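Local coordinates for uncharacterized protein Atu1656 (Agrobacterium tumefaciens, PDB 2OJH) that is of unknown function but belongs to the TolB family and folds as a six-bladed beta-propeller, at residues A[44-49]-A[273-278]. Sequence-based numbering, arbitrary orientation.
Sequences FEAPNW and TMNSPN
The carbonyl oxygen of Pro277 is approached by three groups. Asn48 ND2 donates to Pro277 O at 3.1 Å in a nearly straight bond (176° at the hydrogen). The acceptor lies practically in the Asn48 amide plane, while the donor is tilted 23° from the carbonyl plane. The same oxygen receives a CA-H...O contact from Asn48 CA at 3.4 Å. A water that accepts from the backbone N of Trp49 is also placed to donate to Pro277 O, though it shares its protons among several acceptors. The torsion of Asn48, with CG anti to its carbonyl carbon (chi1 -56°), swings the amide back to the loop although CB sets out away from it; there ND2 also lies 3.4 Å from Ser276 CB. The amide's rotation is fixed at its other end too, since OD1 is hydrogen-bonded to His90 ND1. A second water donates to Pro47 O at 2.8 Å and to Ser276 O; neither oxygen carries a proton, so the water supplies both hydrogens.

Carbon-to-oxygen van der Waals contacts continue along the strand. Asn278 CB sits 3.4 Å from Pro47 O, and Asn278 O approaches the Trp49 ring at its edge, in plane, 3.9 Å from CE3. Farther along, Ala46 CB meets the Asn275 side chain. Near the chain's centre, two neighbouring propeller blades thus meet: strand 45-49 is the inner edge of one, and 273-278, backbone-bonded to Val289 and Ala287 of strand 285-291, lies innermost in the next, joined to it by an amide bond and waters rather than a continuous beta-sheet.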
ATOM      1  N   PHE A  44      -7.786 -11.356  -5.762  1.00 36.46           N
ATOM      2  CA  PHE A  44      -6.741 -10.468  -6.245  1.00 36.00           C
ATOM      3  C   PHE A  44      -6.695  -9.305  -5.286  1.00 36.26           C
ATOM      4  O   PHE A  44      -7.742  -8.901  -4.754  1.00 36.98           O
ATOM      5  CB  PHE A  44      -7.036  -9.971  -7.661  1.00 34.96           C
ATOM      6  CG  PHE A  44      -6.459 -10.836  -8.724  1.00 35.37           C
ATOM      7  CD1 PHE A  44      -6.947 -12.126  -8.937  1.00 33.66           C
ATOM      8  CD2 PHE A  44      -5.386 -10.381  -9.483  1.00 35.20           C
ATOM      9  CE1 PHE A  44      -6.408 -12.941  -9.923  1.00 35.02           C
ATOM     10  CE2 PHE A  44      -4.831 -11.201 -10.471  1.00 34.75           C
ATOM     11  CZ  PHE A  44      -5.339 -12.476 -10.682  1.00 35.01           C
ATOM     12  N   GLU A  45      -5.495  -8.766  -5.061  1.00 36.50           N
ATOM     13  CA  GLU A  45      -5.293  -7.828  -3.955  1.00 37.23           C
ATOM     14  C   GLU A  45      -4.407  -6.647  -4.277  1.00 36.79           C
ATOM     15  O   GLU A  45      -3.492  -6.758  -5.081  1.00 35.69           O
ATOM     16  CB  GLU A  45      -4.715  -8.592  -2.736  1.00 36.85           C
ATOM     17  CG  GLU A  45      -5.668  -9.716  -2.260  1.00 38.66           C
ATOM     18  CD  GLU A  45      -5.245 -10.392  -0.989  1.00 40.88           C
ATOM     19  OE1 GLU A  45      -5.532  -9.834   0.091  1.00 44.19           O
ATOM     20  OE2 GLU A  45      -4.682 -11.519  -1.062  1.00 44.64           O
ATOM     21  N   ALA A  46      -4.679  -5.519  -3.622  1.00 36.89           N
ATOM     22  CA  ALA A  46      -3.636  -4.471  -3.433  1.00 38.11           C
ATOM     23  C   ALA A  46      -2.984  -3.895  -4.699  1.00 38.42           C
ATOM     24  O   ALA A  46      -1.762  -4.044  -4.947  1.00 37.67           O
ATOM     25  CB  ALA A  46      -2.555  -4.971  -2.411  1.00 38.95           C
ATOM     26  N   PRO A  47      -3.796  -3.211  -5.525  1.00 37.33           N
ATOM     27  CA  PRO A  47      -3.250  -2.697  -6.788  1.00 36.75           C
ATOM     28  C   PRO A  47      -2.274  -1.510  -6.603  1.00 36.83           C
ATOM     29  O   PRO A  47      -2.530  -0.607  -5.783  1.00 35.78           O
ATOM     30  CB  PRO A  47      -4.516  -2.252  -7.544  1.00 36.49           C
ATOM     31  CG  PRO A  47      -5.494  -1.883  -6.460  1.00 38.02           C
ATOM     32  CD  PRO A  47      -5.228  -2.888  -5.354  1.00 37.04           C
ATOM     33  N   ASN A  48      -1.165  -1.553  -7.349  1.00 36.05           N
ATOM     34  CA  ASN A  48      -0.360  -0.366  -7.686  1.00 36.72           C
ATOM     35  C   ASN A  48      -0.742   0.093  -9.094  1.00 36.64           C
ATOM     36  O   ASN A  48      -1.269  -0.686  -9.893  1.00 37.05           O
ATOM     37  CB  ASN A  48       1.147  -0.707  -7.816  1.00 35.14           C
ATOM     38  CG  ASN A  48       1.739  -1.356  -6.589  1.00 36.64           C
ATOM     39  OD1 ASN A  48       2.335  -2.421  -6.689  1.00 33.91           O
ATOM     40  ND2 ASN A  48       1.588  -0.729  -5.422  1.00 34.39           N
ATOM     41  N   TRP A  49      -0.430   1.349  -9.413  1.00 36.87           N
ATOM     42  CA  TRP A  49      -0.698   1.882 -10.732  1.00 36.71           C
ATOM     43  C   TRP A  49       0.618   2.295 -11.326  1.00 37.40           C
ATOM     44  O   TRP A  49       1.352   3.064 -10.700  1.00 38.61           O
ATOM     45  CB  TRP A  49      -1.611   3.101 -10.597  1.00 36.02           C
ATOM     46  CG  TRP A  49      -2.384   3.494 -11.849  1.00 36.01           C
ATOM     47  CD1 TRP A  49      -1.915   3.579 -13.152  1.00 33.68           C
ATOM     48  CD2 TRP A  49      -3.757   3.907 -11.889  1.00 33.45           C
ATOM     49  NE1 TRP A  49      -2.927   4.033 -13.986  1.00 33.86           N
ATOM     50  CE2 TRP A  49      -4.062   4.243 -13.230  1.00 35.90           C
ATOM     51  CE3 TRP A  49      -4.755   4.059 -10.901  1.00 36.68           C
ATOM     52  CZ2 TRP A  49      -5.343   4.691 -13.622  1.00 34.74           C
ATOM     53  CZ3 TRP A  49      -6.022   4.496 -11.292  1.00 33.67           C
ATOM     54  CH2 TRP A  49      -6.300   4.813 -12.641  1.00 34.99           C
ATOM     55  N   THR A 273      -8.009  -4.456  -0.267  1.00 34.42           N
ATOM     56  CA  THR A 273      -8.651  -3.326  -0.942  1.00 34.63           C
ATOM     57  C   THR A 273      -7.593  -2.342  -1.481  1.00 36.14           C
ATOM     58  O   THR A 273      -7.633  -1.954  -2.659  1.00 35.52           O
ATOM     59  CB  THR A 273      -9.700  -2.641  -0.002  1.00 35.38           C
ATOM     60  OG1 THR A 273     -10.773  -3.555   0.199  1.00 33.04           O
ATOM     61  CG2 THR A 273     -10.274  -1.364  -0.599  1.00 34.61           C
HETATM   62  N   MSE A 274      -6.640  -1.935  -0.636  1.00 35.79           N
HETATM   63  CA  MSE A 274      -5.620  -0.971  -1.069  1.00 37.66           C
HETATM   64  C   MSE A 274      -4.360  -1.020  -0.195  1.00 37.24           C
HETATM   65  O   MSE A 274      -3.898   0.028   0.279  1.00 36.40           O
HETATM   66  CB  MSE A 274      -6.176   0.480  -1.133  1.00 37.04           C
HETATM   67  CG  MSE A 274      -6.629   1.022   0.177  1.00 39.17           C
HETATM   68 SE   MSE A 274      -7.261   2.883   0.040  0.80 45.35          SE
HETATM   69  CE  MSE A 274      -8.691   2.568  -1.303  1.00 38.54           C
ATOM     70  N   ASN A 275      -3.772  -2.205   0.026  1.00 35.23           N
ATOM     71  CA  ASN A 275      -2.642  -2.217   0.983  1.00 37.35           C
ATOM     72  C   ASN A 275      -1.499  -1.336   0.536  1.00 37.44           C
ATOM     73  O   ASN A 275      -0.814  -0.716   1.366  1.00 38.01           O
ATOM     74  CB  ASN A 275      -2.087  -3.630   1.238  1.00 36.30           C
ATOM     75  CG  ASN A 275      -3.100  -4.523   1.826  1.00 38.84           C
ATOM     76  OD1 ASN A 275      -3.971  -5.025   1.112  1.00 38.24           O
ATOM     77  ND2 ASN A 275      -3.033  -4.717   3.145  1.00 38.80           N
ATOM     78  N   SER A 276      -1.269  -1.314  -0.768  1.00 37.95           N
ATOM     79  CA  SER A 276      -0.071  -0.711  -1.334  1.00 37.42           C
ATOM     80  C   SER A 276      -0.396   0.601  -2.087  1.00 37.08           C
ATOM     81  O   SER A 276      -1.574   0.856  -2.397  1.00 36.84           O
ATOM     82  CB  SER A 276       0.595  -1.702  -2.275  1.00 39.42           C
ATOM     83  OG  SER A 276       1.208  -2.740  -1.527  1.00 42.17           O
ATOM     84  N   PRO A 277       0.628   1.435  -2.367  1.00 36.75           N
ATOM     85  CA  PRO A 277       0.376   2.735  -3.013  1.00 35.63           C
ATOM     86  C   PRO A 277      -0.447   2.594  -4.285  1.00 37.17           C
ATOM     87  O   PRO A 277      -0.034   1.886  -5.218  1.00 34.74           O
ATOM     88  CB  PRO A 277       1.766   3.282  -3.291  1.00 37.32           C
ATOM     89  CG  PRO A 277       2.667   2.627  -2.290  1.00 35.94           C
ATOM     90  CD  PRO A 277       2.061   1.240  -2.049  1.00 35.59           C
ATOM     91  N   ASN A 278      -1.640   3.205  -4.305  1.00 35.70           N
ATOM     92  CA  ASN A 278      -2.610   2.904  -5.389  1.00 37.38           C
ATOM     93  C   ASN A 278      -3.040   4.038  -6.370  1.00 37.24           C
ATOM     94  O   ASN A 278      -4.018   3.887  -7.111  1.00 37.24           O
ATOM     95  CB  ASN A 278      -3.849   2.316  -4.742  1.00 36.59           C
ATOM     96  CG  ASN A 278      -4.466   3.260  -3.754  1.00 36.99           C
ATOM     97  OD1 ASN A 278      -3.773   4.112  -3.182  1.00 35.16           O
ATOM     98  ND2 ASN A 278      -5.774   3.155  -3.573  1.00 35.75           N
TER
HETATM   99  O   HOH W   1      -3.107  -1.123  -3.116  1.00 25.02           O
HETATM  100  O   HOH W   2       0.315   3.412  -7.667  1.00 31.45           O